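Local coordinates for protein putrescine aminotransferase (Halomonas elongata DSM 2581, PDB 6GWI) that probably transfers amino groups from amines such as putrescine to carbonyl acceptors, as a pyridoxal-5'-phosphate-dependent aminotransferase of class III, at residues R48-M53 with N408-R413; G52-W57 with S422-I427; H364-E369 with R441-T446; T34-V39 with L61-R66; F262-E267 with G374-L379. One frame throughout, in Å; residues are numbered along the deposited sequence.

How the interactions relate
From the N terminus, interaction 4 closes the shortest loop, tying the end of strand 31-37 to the chain just ahead of helix 66-78. Inside that loop lie R48-M53 and G52-W57, which reach far down the chain to 408-413 (interaction 1) and 422-427 (interaction 2). Both therefore cross interaction 4, and they share G52 and M53. Interaction 5, joining the 262-267 loop to strand 376-381, falls wholly within the span of each of these two. Interaction 3 crosses interactions 1, 2 and 5, since H364-E369 precedes their closing ends whereas R441-T446 follows them. Together the contacts join the N-terminal sheet to the four-stranded antiparallel sheet and helix 429-450.

Interaction 1: residues R48-M53 with N408-R413; sequences RILDGM and NGLVMR
V411 turns its isopropyl group toward R48-M53, and the contact is arranged round its two methyls. V411 CG2 meets CG2 of I49 at 3.6 Å, the two side chains crossing obliquely. The other branch, CG1, stands anti to the backbone N (chi1 180°), which carries it toward M53, whose CG lies 3.9 Å from V411 CG1. M53 comes across V411 at about a right angle, its chain folded at chi2 and chi3, and the same CG rests 3.6 Å from CG of R413. D51 runs alongside V411 and points the same way; its OD1 touches V411 CB and also accepts from M53 N at 3.1 Å, met from above the carboxylate plane, in a capping bond before helix 54-57, while OD2 is hydrogen-bonded to Y63 OH and G55 N. L50 and L410 also lie side by side, with CB of L50 4.1 Å from CD1 of L410.

The backbones run in nearly the same direction, 20° apart end to end, and are joined by a single bridge at L50 and L410. L50 N donates to G409 O at 2.9 Å from above the carbonyl plane; V411 N reaches L50 O at 2.9 Å, nearly along the C=O axis and almost straight at 174°. G409, with positive phi, closes helix 397-407 in a Schellman motif. Around the contact, L50 and L410 pack on helix 429-450, I49 on F406 of helix 397-407 and on I41 of strand 40-43, and M53 on I420 of strand 418-421, while F86 of the second subunit packs on M53 and V411.

Interaction 2: residues G52-W57 with S422-I427; sequences GMAGLW and SPPLVI
The backbones of G52 and S422 are joined by one short hydrogen bond, S422 N to G52 O at 2.6 Å, with an N-H...O angle of 159°. Next along the chain P423 has no N-H to give, and this is the one hydrogen bond between the segments; the chain then turns away through P424. The side chains take over from there. The methyl of A54 lies 3.3 Å from S422 O and 3.6 Å from CD of P424, and so lies against the P423-P424 junction. S422 is directed at the indole of W57: its CB and OG each come to 3.5 Å from W57 CE3, OG approaching the ring obliquely. That position follows from OG standing anti to the backbone N (chi1 175°), which brings the hydroxyl to the CE3 corner of the indole, near W57 CA. One indole face carries the methyl CE of M53, 3.5 Å above the plane and offset toward the rim.

W57 N is itself bonded to M53 O in the short, weakly bonded helix 54-57. The W57 side chain lies about 6 Å from bound pyridoxal-5'-phosphate and touches I259, a residue of the cofactor pocket. Were W57 an alanine, the methyl of M53 and the side chain of S422 would probably lose the ring they pack on, leaving a gap beside that pocket.

With N-H groups missing at both prolines, the contact combines a single conventional bond with buried apolar surface, and P423 O is taken up by R264 NH1.

Interaction 3: residues H364-E369 with R441-T446; sequences HPIVGE and RALDET
A type I turn from H364 to V367 leads into strand 367-373, an outer strand of the four-stranded antiparallel sheet, and here H364, I366 and V367 dock on L443, D444 and T446 of the long C-terminal helix 429-450. The contact is built on a histidine-carboxylate pair. NE2 of H364 donates to OD1 of D444 at 2.7 Å, rather bent at 135°, meeting the carboxylate on its anti side; the ring and carboxylate planes are only 15° apart, but the bond is tilted somewhat out of both. The other ring nitrogen, ND1, accepts from I366 N at 3.2 Å, in the ring plane, so the turn and the helix fix the imidazole's rotation from both of its nitrogens.

Its faces are also covered. CB of L443 sits 3.6 Å from the ring centroid in a CH-pi contact, while CD of P365 lies over the opposite face. Further along, I366 CG1 occupies the crowded position between the backbone N and the carbonyl carbon (chi1 59°), sending CD1 into the groove between L443 and T446, 4.0 Å from T446 CG2. V367 CG2 meets L443 CD1 at 3.8 Å, the side chains crossing at about a right angle. L443 continues onto L379 and L381 of the neighbouring strand. The hydroxyl of T446 turns back into its own helix: OG1 donates to A442 O at 2.7 Å, on the opposite face of that carbonyl from T446 N.

Interaction 4: residues T34-V39 with L61-R66; sequences THAEGV and LGYGRR
A36 and Y63 make the tight part of this contact. The A36 methyl sits over one face of the phenol ring, 3.6 Å from its centroid and 20° off the normal, in a CH-pi contact, while G38 O lies near the ring plane at its edge, 3.4 Å from CD2 of Y63. The same carbonyl accepts from Y63 N at 2.9 Å, in the carbonyl plane and on a lone pair; the return bond, G38 N to Y63 O at 3.0 Å, is more bent and comes from above the carbonyl plane. Beyond the ring, Y63 OH is hydrogen-bonded to D51 OD2, and Y81 of the second subunit packs on the tyrosine.

The other side is loose. E37 is exposed and poorly ordered, its OE1 meeting merely CA of G64, whose positive-phi backbone by itself calls for glycine. With an alanine at Y63, the A36 methyl is likely to lose the ring face it rests on and D51 OD2 its hydroxyl mate.

The pairing of G38 with Y63 is an isolated antiparallel bridge of the hydrogen-bonded type, joining the turn of the 31-37/40-43 beta hairpin to the loop before helix 66-78.

Interaction 5: residues F262-E267 with G374-L379; sequences FGRLGE and GLMGAL
The type I turn from G263 to G266 presents R264 and L265 to the G374-M376 end of the antiparallel sheet. R264 grips L375 twice. Its backbone O accepts from L375 N at 2.9 Å, almost head-on to the carbonyl, and its guanidinium returns the bond, NH1 donating to L375 O at 2.9 Å with an N-H...O angle of 147°. That oxygen lies in the guanidinium plane, whereas NH1 stands above the plane of the L375 carbonyl. The reach depends on the arginine chain folding at chi2 (54°) and chi3 (51°), which curls the head group back across L375 at about a right angle.

G374 and L375 form the connection of a beta hairpin between strands 367-373 and 376-381. G374 has positive phi, and a side chain on it would run into R264 O and L265 CA, so glycine lets the hairpin end sit directly on the turn; its CA is 3.6 Å from R264 O. From the strand that follows, M376 sends its methyl across, bent at chi3: CE lies 3.8 Å from CG of R264 and 4.0 Å from CD2 of L265, M376 and L265 meeting at a slant. M376 is about 9 Å from bound pyridoxal-5'-phosphate, measured from its side chain.

The R264 head group is buried. NH1 also bonds to P423 O, so carbonyls of two separate parts of the chain share that nitrogen; NH2 makes a weak hydrogen bond to N60 OD1. L375 also packs against V346 and L354 of helix 342-359, and L265 against L373 of strand 367-373.

Interaction 1: residues R48-M53 with N408-R413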
# COMPACT_ATOMS: atom_id res chain seq x y z
N ARG B 48 -15.01 13.96 -24.31
CA ARG B 48 -15.64 12.80 -23.68
C ARG B 48 -15.03 11.54 -24.29
O ARG B 48 -14.99 11.40 -25.52
CB ARG B 48 -17.15 12.84 -23.88
CG ARG B 48 -17.91 11.87 -22.99
CD ARG B 48 -19.42 12.05 -23.10
NE ARG B 48 -20.03 11.15 -24.08
CZ ARG B 48 -21.05 10.32 -23.82
NH1 ARG B 48 -21.60 10.28 -22.61
NH2 ARG B 48 -21.52 9.54 -24.78
N ILE B 49 -14.57 10.63 -23.43
CA ILE B 49 -13.87 9.43 -23.88
C ILE B 49 -14.52 8.21 -23.25
O ILE B 49 -14.76 8.18 -22.03
CB ILE B 49 -12.37 9.49 -23.51
CG1 ILE B 49 -11.72 10.75 -24.06
CG2 ILE B 49 -11.65 8.26 -24.03
CD1 ILE B 49 -11.36 11.77 -23.00
N LEU B 50 -14.80 7.20 -24.07
CA LEU B 50 -15.30 5.92 -23.56
C LEU B 50 -14.16 5.18 -22.86
O LEU B 50 -13.17 4.80 -23.50
CB LEU B 50 -15.87 5.09 -24.71
CG LEU B 50 -16.85 3.96 -24.38
CD1 LEU B 50 -17.42 3.36 -25.66
CD2 LEU B 50 -16.20 2.86 -23.54
N ASP B 51 -14.29 4.97 -21.55
CA ASP B 51 -13.22 4.37 -20.75
C ASP B 51 -13.29 2.85 -20.88
O ASP B 51 -13.90 2.15 -20.07
CB ASP B 51 -13.33 4.79 -19.29
CG ASP B 51 -12.15 4.31 -18.45
OD1 ASP B 51 -11.21 3.70 -19.01
OD2 ASP B 51 -12.15 4.55 -17.22
N GLY B 52 -12.64 2.33 -21.92
CA GLY B 52 -12.57 0.90 -22.14
C GLY B 52 -11.70 0.14 -21.16
O GLY B 52 -11.64 -1.09 -21.25
N MET B 53 -11.03 0.82 -20.22
CA MET B 53 -10.21 0.16 -19.21
C MET B 53 -10.76 0.30 -17.80
O MET B 53 -10.09 -0.11 -16.84
CB MET B 53 -8.78 0.71 -19.25
CG MET B 53 -7.95 0.27 -20.45
SD MET B 53 -7.69 -1.52 -20.55
CE MET B 53 -6.76 -1.84 -19.06
N ASN B 408 -9.87 9.16 -31.09
CA ASN B 408 -11.22 8.89 -31.55
C ASN B 408 -12.22 8.75 -30.40
O ASN B 408 -13.41 8.51 -30.66
CB ASN B 408 -11.27 7.61 -32.40
CG ASN B 408 -10.88 7.85 -33.85
OD1 ASN B 408 -11.69 8.32 -34.64
ND2 ASN B 408 -9.65 7.50 -34.20
N GLY B 409 -11.78 8.90 -29.16
CA GLY B 409 -12.67 8.83 -28.02
C GLY B 409 -12.78 7.48 -27.34
O GLY B 409 -13.85 7.18 -26.78
N LEU B 410 -11.73 6.67 -27.36
CA LEU B 410 -11.75 5.37 -26.70
C LEU B 410 -10.44 5.13 -25.98
O LEU B 410 -9.36 5.29 -26.57
CB LEU B 410 -12.00 4.24 -27.70
CG LEU B 410 -11.91 2.81 -27.14
CD1 LEU B 410 -12.97 2.56 -26.09
CD2 LEU B 410 -12.02 1.80 -28.27
N VAL B 411 -10.52 4.75 -24.70
CA VAL B 411 -9.36 4.25 -23.97
C VAL B 411 -9.23 2.76 -24.26
O VAL B 411 -10.04 1.95 -23.80
CB VAL B 411 -9.48 4.51 -22.46
CG1 VAL B 411 -8.25 3.96 -21.74
CG2 VAL B 411 -9.64 5.99 -22.18
N MET B 412 -8.22 2.40 -25.04
CA MET B 412 -7.82 1.01 -25.25
C MET B 412 -6.30 0.97 -25.23
O MET B 412 -5.65 1.61 -26.06
CB MET B 412 -8.40 0.48 -26.56
CG MET B 412 -7.92 -0.90 -26.97
SD MET B 412 -9.09 -1.66 -28.11
CE MET B 412 -9.17 -0.41 -29.37
N ARG B 413 -5.75 0.21 -24.29
CA ARG B 413 -4.32 0.25 -24.02
C ARG B 413 -3.56 -0.74 -24.90
O ARG B 413 -4.12 -1.64 -25.52
CB ARG B 413 -4.03 -0.03 -22.55
CG ARG B 413 -4.61 1.00 -21.60
CD ARG B 413 -4.14 2.43 -21.89
NE ARG B 413 -2.74 2.66 -21.57
CZ ARG B 413 -2.09 3.79 -21.82
NH1 ARG B 413 -2.73 4.80 -22.39
NH2 ARG B 413 -0.81 3.92 -21.49

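Interaction 2: residues G52-W57 with S422-I427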
# COMPACT_ATOMS: atom_id res chain seq x y z
N GLY B 52 -12.64 2.33 -21.92
CA GLY B 52 -12.57 0.90 -22.14
C GLY B 52 -11.70 0.14 -21.16
O GLY B 52 -11.64 -1.09 -21.25
N MET B 53 -11.03 0.82 -20.22
CA MET B 53 -10.21 0.16 -19.21
C MET B 53 -10.76 0.30 -17.80
O MET B 53 -10.09 -0.11 -16.84
CB MET B 53 -8.78 0.71 -19.25
CG MET B 53 -7.95 0.27 -20.45
SD MET B 53 -7.69 -1.52 -20.55
CE MET B 53 -6.76 -1.84 -19.06
N ALA B 54 -11.94 0.89 -17.64
CA ALA B 54 -12.56 1.07 -16.33
C ALA B 54 -11.55 1.59 -15.31
O ALA B 54 -11.28 0.97 -14.27
CB ALA B 54 -13.19 -0.25 -15.85
N GLY B 55 -11.01 2.77 -15.61
CA GLY B 55 -9.97 3.35 -14.79
C GLY B 55 -8.65 2.64 -15.01
O GLY B 55 -7.88 3.01 -15.90
N LEU B 56 -8.38 1.62 -14.18
CA LEU B 56 -7.23 0.72 -14.35
C LEU B 56 -7.67 -0.69 -13.91
O LEU B 56 -7.23 -1.23 -12.90
CB LEU B 56 -6.02 1.22 -13.56
CG LEU B 56 -4.66 0.58 -13.85
CD1 LEU B 56 -4.26 0.77 -15.31
CD2 LEU B 56 -3.58 1.16 -12.93
N TRP B 57 -8.55 -1.29 -14.71
CA TRP B 57 -9.13 -2.61 -14.48
C TRP B 57 -10.01 -2.69 -13.23
O TRP B 57 -10.21 -3.79 -12.70
CB TRP B 57 -8.06 -3.71 -14.33
CG TRP B 57 -6.91 -3.74 -15.27
CD1 TRP B 57 -5.78 -2.98 -15.22
CD2 TRP B 57 -6.74 -4.63 -16.39
NE1 TRP B 57 -4.92 -3.33 -16.23
CE2 TRP B 57 -5.49 -4.33 -16.97
CE3 TRP B 57 -7.52 -5.64 -16.95
CZ2 TRP B 57 -5.01 -5.00 -18.09
CZ3 TRP B 57 -7.04 -6.31 -18.07
CH2 TRP B 57 -5.80 -5.98 -18.63
N SER B 422 -10.85 -3.56 -20.88
CA SER B 422 -11.39 -4.06 -19.62
C SER B 422 -12.46 -3.08 -19.14
O SER B 422 -12.26 -2.38 -18.14
CB SER B 422 -10.28 -4.21 -18.58
OG SER B 422 -10.80 -4.59 -17.31
N PRO B 423 -13.58 -2.98 -19.84
CA PRO B 423 -14.55 -1.91 -19.55
C PRO B 423 -15.31 -2.17 -18.27
O PRO B 423 -15.25 -3.28 -17.72
CB PRO B 423 -15.49 -1.94 -20.77
CG PRO B 423 -15.37 -3.33 -21.31
CD PRO B 423 -13.96 -3.78 -21.02
N PRO B 424 -16.01 -1.17 -17.74
CA PRO B 424 -16.86 -1.41 -16.57
C PRO B 424 -17.84 -2.54 -16.83
O PRO B 424 -18.31 -2.74 -17.95
CB PRO B 424 -17.58 -0.06 -16.37
CG PRO B 424 -16.62 0.94 -16.95
CD PRO B 424 -15.99 0.25 -18.13
N LEU B 425 -18.12 -3.30 -15.77
CA LEU B 425 -19.01 -4.45 -15.92
C LEU B 425 -20.46 -4.05 -16.14
O LEU B 425 -21.27 -4.91 -16.47
CB LEU B 425 -18.89 -5.35 -14.69
CG LEU B 425 -17.46 -5.78 -14.33
CD1 LEU B 425 -17.50 -6.85 -13.26
CD2 LEU B 425 -16.67 -6.26 -15.55
N VAL B 426 -20.79 -2.77 -15.96
CA VAL B 426 -22.14 -2.27 -16.21
C VAL B 426 -22.25 -1.62 -17.58
O VAL B 426 -23.23 -0.91 -17.85
CB VAL B 426 -22.58 -1.31 -15.10
CG1 VAL B 426 -22.56 -2.01 -13.75
CG2 VAL B 426 -21.70 -0.06 -15.09
N ILE B 427 -21.27 -1.83 -18.46
CA ILE B 427 -21.32 -1.23 -19.79
C ILE B 427 -22.56 -1.74 -20.50
O ILE B 427 -22.94 -2.91 -20.39
CB ILE B 427 -20.04 -1.56 -20.57
CG1 ILE B 427 -20.00 -0.78 -21.89
CG2 ILE B 427 -19.94 -3.06 -20.85
CD1 ILE B 427 -18.68 -0.88 -22.64

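Interaction 3: residues H364-E369 with R441-T446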
# COMPACT_ATOMS: atom_id res chain seq x y z
N HIS B 364 -10.10 -7.63 -39.99
CA HIS B 364 -9.45 -6.37 -40.28
C HIS B 364 -8.05 -6.61 -40.85
O HIS B 364 -7.40 -7.61 -40.50
CB HIS B 364 -9.35 -5.52 -39.02
CG HIS B 364 -8.92 -4.10 -39.27
ND1 HIS B 364 -7.61 -3.75 -39.45
CD2 HIS B 364 -9.64 -2.96 -39.36
CE1 HIS B 364 -7.53 -2.44 -39.66
NE2 HIS B 364 -8.75 -1.94 -39.60
N PRO B 365 -7.56 -5.73 -41.72
CA PRO B 365 -6.26 -5.97 -42.35
C PRO B 365 -5.10 -6.20 -41.39
O PRO B 365 -4.14 -6.88 -41.77
CB PRO B 365 -6.04 -4.70 -43.19
CG PRO B 365 -7.41 -4.12 -43.42
CD PRO B 365 -8.40 -4.81 -42.52
N ILE B 366 -5.13 -5.67 -40.16
CA ILE B 366 -3.98 -5.77 -39.27
C ILE B 366 -4.29 -6.50 -37.97
O ILE B 366 -3.49 -6.46 -37.03
CB ILE B 366 -3.36 -4.39 -38.97
CG1 ILE B 366 -4.39 -3.46 -38.30
CG2 ILE B 366 -2.78 -3.77 -40.23
CD1 ILE B 366 -3.76 -2.26 -37.61
N VAL B 367 -5.42 -7.20 -37.89
CA VAL B 367 -5.77 -7.96 -36.69
C VAL B 367 -5.43 -9.42 -36.95
O VAL B 367 -6.09 -10.09 -37.75
CB VAL B 367 -7.25 -7.79 -36.32
CG1 VAL B 367 -7.60 -8.65 -35.11
CG2 VAL B 367 -7.55 -6.32 -36.03
N GLY B 368 -4.42 -9.93 -36.25
CA GLY B 368 -4.01 -11.31 -36.39
C GLY B 368 -4.73 -12.26 -35.45
O GLY B 368 -4.80 -13.47 -35.71
N GLU B 369 -5.28 -11.73 -34.36
CA GLU B 369 -6.05 -12.53 -33.42
C GLU B 369 -6.93 -11.60 -32.59
O GLU B 369 -6.52 -10.48 -32.26
CB GLU B 369 -5.14 -13.36 -32.50
CG GLU B 369 -5.91 -14.34 -31.63
CD GLU B 369 -5.03 -15.00 -30.58
OE1 GLU B 369 -4.80 -14.38 -29.53
OE2 GLU B 369 -4.57 -16.14 -30.83
N ARG B 441 -12.22 2.10 -36.32
CA ARG B 441 -11.78 3.36 -36.90
C ARG B 441 -10.30 3.61 -36.61
O ARG B 441 -9.55 4.00 -37.50
CB ARG B 441 -12.64 4.50 -36.36
CG ARG B 441 -12.46 5.83 -37.06
CD ARG B 441 -13.56 6.81 -36.65
NE ARG B 441 -14.89 6.25 -36.87
CZ ARG B 441 -16.00 6.67 -36.27
NH1 ARG B 441 -15.96 7.66 -35.39
NH2 ARG B 441 -17.16 6.09 -36.54
N ALA B 442 -9.88 3.36 -35.37
CA ALA B 442 -8.47 3.53 -35.02
C ALA B 442 -7.60 2.50 -35.73
O ALA B 442 -6.48 2.80 -36.15
CB ALA B 442 -8.29 3.44 -33.51
N LEU B 443 -8.10 1.27 -35.86
CA LEU B 443 -7.35 0.25 -36.59
C LEU B 443 -7.20 0.65 -38.05
O LEU B 443 -6.11 0.51 -38.63
CB LEU B 443 -8.04 -1.10 -36.46
CG LEU B 443 -8.02 -1.78 -35.09
CD1 LEU B 443 -9.00 -2.94 -35.09
CD2 LEU B 443 -6.62 -2.25 -34.74
N ASP B 444 -8.28 1.14 -38.67
CA ASP B 444 -8.19 1.64 -40.03
C ASP B 444 -7.10 2.71 -40.15
O ASP B 444 -6.25 2.65 -41.04
CB ASP B 444 -9.53 2.22 -40.47
CG ASP B 444 -10.61 1.17 -40.60
OD1 ASP B 444 -10.28 -0.03 -40.65
OD2 ASP B 444 -11.80 1.55 -40.66
N GLU B 445 -7.12 3.70 -39.25
CA GLU B 445 -6.15 4.78 -39.32
C GLU B 445 -4.74 4.29 -39.00
O GLU B 445 -3.76 4.81 -39.55
CB GLU B 445 -6.56 5.92 -38.38
CG GLU B 445 -7.81 6.66 -38.84
CD GLU B 445 -8.51 7.42 -37.72
OE1 GLU B 445 -8.07 7.32 -36.55
OE2 GLU B 445 -9.50 8.13 -38.01
N THR B 446 -4.62 3.30 -38.12
CA THR B 446 -3.31 2.72 -37.83
C THR B 446 -2.74 2.02 -39.06
O THR B 446 -1.59 2.24 -39.44
CB THR B 446 -3.41 1.73 -36.67
OG1 THR B 446 -3.91 2.40 -35.50
CG2 THR B 446 -2.05 1.12 -36.36

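Interaction 4: residues T34-V39 with L61-R66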
# COMPACT_ATOMS: atom_id res chain seq x y z
N THR B 34 -10.93 15.08 -15.44
CA THR B 34 -11.59 15.93 -14.46
C THR B 34 -12.91 15.39 -13.94
O THR B 34 -13.25 15.66 -12.79
CB THR B 34 -11.84 17.33 -15.05
OG1 THR B 34 -12.65 17.21 -16.23
CG2 THR B 34 -10.53 18.00 -15.41
N HIS B 35 -13.68 14.66 -14.75
CA HIS B 35 -14.91 14.06 -14.25
C HIS B 35 -15.30 12.92 -15.16
O HIS B 35 -14.77 12.76 -16.26
CB HIS B 35 -16.03 15.11 -14.12
CG HIS B 35 -16.49 15.69 -15.42
ND1 HIS B 35 -15.72 16.55 -16.17
CD2 HIS B 35 -17.66 15.56 -16.09
CE1 HIS B 35 -16.39 16.92 -17.25
NE2 HIS B 35 -17.57 16.32 -17.23
N ALA B 36 -16.24 12.10 -14.67
CA ALA B 36 -16.64 10.89 -15.35
C ALA B 36 -18.06 10.53 -14.94
O ALA B 36 -18.51 10.86 -13.84
CB ALA B 36 -15.69 9.73 -15.03
N GLU B 37 -18.76 9.84 -15.84
CA GLU B 37 -20.10 9.35 -15.59
C GLU B 37 -20.32 8.11 -16.44
O GLU B 37 -19.86 8.05 -17.58
CB GLU B 37 -21.16 10.40 -15.94
CG GLU B 37 -21.74 11.16 -14.75
CD GLU B 37 -22.54 10.27 -13.82
OE1 GLU B 37 -22.40 10.42 -12.59
OE2 GLU B 37 -23.31 9.42 -14.32
N GLY B 38 -21.01 7.12 -15.88
CA GLY B 38 -21.28 5.92 -16.65
C GLY B 38 -19.98 5.22 -16.98
O GLY B 38 -19.18 4.90 -16.10
N VAL B 39 -19.76 4.97 -18.27
CA VAL B 39 -18.51 4.39 -18.74
C VAL B 39 -17.62 5.43 -19.42
O VAL B 39 -16.68 5.07 -20.13
CB VAL B 39 -18.77 3.19 -19.68
CG1 VAL B 39 -19.60 2.14 -18.97
CG2 VAL B 39 -19.47 3.65 -20.96
N LEU B 61 -18.47 -1.11 -11.37
CA LEU B 61 -19.82 -0.56 -11.39
C LEU B 61 -19.90 0.78 -12.11
O LEU B 61 -20.94 1.45 -12.03
CB LEU B 61 -20.35 -0.41 -9.96
CG LEU B 61 -20.67 -1.71 -9.23
CD1 LEU B 61 -21.25 -1.40 -7.86
CD2 LEU B 61 -21.62 -2.60 -10.02
N GLY B 62 -18.85 1.19 -12.81
CA GLY B 62 -18.87 2.43 -13.56
C GLY B 62 -18.83 3.65 -12.67
O GLY B 62 -18.87 3.54 -11.44
N TYR B 63 -18.73 4.82 -13.28
CA TYR B 63 -18.67 6.06 -12.53
C TYR B 63 -20.07 6.57 -12.23
O TYR B 63 -21.02 6.32 -12.99
CB TYR B 63 -17.87 7.12 -13.31
CG TYR B 63 -16.48 6.67 -13.71
CD1 TYR B 63 -15.40 6.82 -12.85
CD2 TYR B 63 -16.24 6.09 -14.96
CE1 TYR B 63 -14.12 6.42 -13.22
CE2 TYR B 63 -14.97 5.68 -15.33
CZ TYR B 63 -13.92 5.85 -14.46
OH TYR B 63 -12.65 5.44 -14.82
N GLY B 64 -20.20 7.29 -11.12
CA GLY B 64 -21.47 7.90 -10.76
C GLY B 64 -22.42 7.05 -9.95
O GLY B 64 -23.62 7.35 -9.94
N ARG B 65 -21.94 6.02 -9.27
CA ARG B 65 -22.81 5.18 -8.44
C ARG B 65 -23.08 5.91 -7.13
O ARG B 65 -22.24 5.94 -6.23
CB ARG B 65 -22.20 3.81 -8.18
CG ARG B 65 -22.15 2.88 -9.39
CD ARG B 65 -23.55 2.65 -10.00
NE ARG B 65 -24.53 2.16 -9.03
CZ ARG B 65 -25.15 0.98 -9.09
NH1 ARG B 65 -24.92 0.13 -10.08
NH2 ARG B 65 -26.03 0.65 -8.15
N ARG B 66 -24.28 6.48 -7.01
CA ARG B 66 -24.64 7.26 -5.83
C ARG B 66 -24.49 6.43 -4.56
O ARG B 66 -24.08 6.95 -3.52
CB ARG B 66 -26.07 7.78 -5.96
CG ARG B 66 -26.27 9.19 -5.40
CD ARG B 66 -27.50 9.29 -4.51
NE ARG B 66 -28.58 10.08 -5.10
CZ ARG B 66 -29.84 10.05 -4.68
NH1 ARG B 66 -30.76 10.80 -5.27
NH2 ARG B 66 -30.19 9.25 -3.68

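Interaction 5: residues F262-E267 with G374-L379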
# COMPACT_ATOMS: atom_id res chain seq x y z
N PHE B 262 -14.14 -10.42 -8.88
CA PHE B 262 -15.32 -9.56 -8.78
C PHE B 262 -15.93 -9.23 -10.14
O PHE B 262 -16.36 -8.10 -10.39
CB PHE B 262 -14.98 -8.31 -7.97
CG PHE B 262 -14.37 -8.63 -6.63
CD1 PHE B 262 -15.16 -9.16 -5.62
CD2 PHE B 262 -13.02 -8.46 -6.40
CE1 PHE B 262 -14.61 -9.49 -4.40
CE2 PHE B 262 -12.46 -8.78 -5.17
CZ PHE B 262 -13.27 -9.30 -4.17
N GLY B 263 -16.01 -10.24 -11.01
CA GLY B 263 -16.86 -10.22 -12.18
C GLY B 263 -16.14 -10.16 -13.51
O GLY B 263 -16.76 -10.45 -14.55
N ARG B 264 -14.86 -9.80 -13.52
CA ARG B 264 -14.16 -9.49 -14.76
C ARG B 264 -14.34 -10.58 -15.81
O ARG B 264 -14.62 -10.30 -16.98
CB ARG B 264 -12.68 -9.26 -14.46
CG ARG B 264 -11.80 -8.94 -15.66
CD ARG B 264 -12.33 -7.76 -16.47
NE ARG B 264 -12.61 -6.58 -15.66
CZ ARG B 264 -13.26 -5.51 -16.11
NH1 ARG B 264 -13.68 -5.46 -17.36
NH2 ARG B 264 -13.48 -4.48 -15.30
N LEU B 265 -14.19 -11.84 -15.40
CA LEU B 265 -14.24 -12.97 -16.32
C LEU B 265 -15.57 -13.71 -16.28
O LEU B 265 -15.68 -14.79 -16.87
CB LEU B 265 -13.10 -13.95 -16.02
CG LEU B 265 -11.68 -13.38 -16.01
CD1 LEU B 265 -10.68 -14.48 -15.67
CD2 LEU B 265 -11.34 -12.74 -17.34
N GLY B 266 -16.57 -13.17 -15.59
CA GLY B 266 -17.84 -13.84 -15.45
C GLY B 266 -17.99 -14.65 -14.19
O GLY B 266 -18.99 -15.36 -14.05
N GLU B 267 -17.03 -14.56 -13.27
CA GLU B 267 -17.10 -15.25 -11.99
C GLU B 267 -16.68 -14.26 -10.92
O GLU B 267 -16.04 -13.24 -11.20
CB GLU B 267 -16.19 -16.48 -11.95
CG GLU B 267 -16.25 -17.36 -13.19
CD GLU B 267 -17.53 -18.16 -13.29
OE1 GLU B 267 -18.17 -18.38 -12.24
OE2 GLU B 267 -17.89 -18.56 -14.42
N GLY B 374 -15.28 -13.07 -20.58
CA GLY B 374 -16.03 -12.09 -19.81
C GLY B 374 -15.92 -10.73 -20.48
O GLY B 374 -16.17 -10.59 -21.68
N LEU B 375 -15.54 -9.72 -19.71
CA LEU B 375 -15.30 -8.38 -20.25
C LEU B 375 -13.82 -8.01 -20.21
O LEU B 375 -13.45 -6.88 -19.87
CB LEU B 375 -16.15 -7.35 -19.51
CG LEU B 375 -17.65 -7.43 -19.83
CD1 LEU B 375 -18.45 -6.49 -18.94
CD2 LEU B 375 -17.95 -7.13 -21.30
N MET B 376 -12.96 -8.96 -20.56
CA MET B 376 -11.56 -8.71 -20.87
C MET B 376 -11.33 -9.15 -22.30
O MET B 376 -11.73 -10.26 -22.68
CB MET B 376 -10.62 -9.47 -19.92
CG MET B 376 -9.14 -9.18 -20.15
SD MET B 376 -8.02 -10.20 -19.15
CE MET B 376 -8.61 -9.85 -17.50
N GLY B 377 -10.69 -8.31 -23.10
CA GLY B 377 -10.46 -8.62 -24.50
C GLY B 377 -9.12 -8.10 -24.95
O GLY B 377 -8.53 -7.20 -24.35
N ALA B 378 -8.63 -8.70 -26.04
CA ALA B 378 -7.35 -8.31 -26.61
C ALA B 378 -7.36 -8.52 -28.12
O ALA B 378 -8.06 -9.39 -28.64
CB ALA B 378 -6.20 -9.09 -25.98
N LEU B 379 -6.57 -7.69 -28.81
CA LEU B 379 -6.29 -7.85 -30.23
C LEU B 379 -4.79 -7.96 -30.43
O LEU B 379 -4.00 -7.31 -29.74
CB LEU B 379 -6.80 -6.67 -31.06
CG LEU B 379 -8.26 -6.24 -30.93
CD1 LEU B 379 -8.47 -4.93 -31.67
CD2 LEU B 379 -9.21 -7.32 -31.45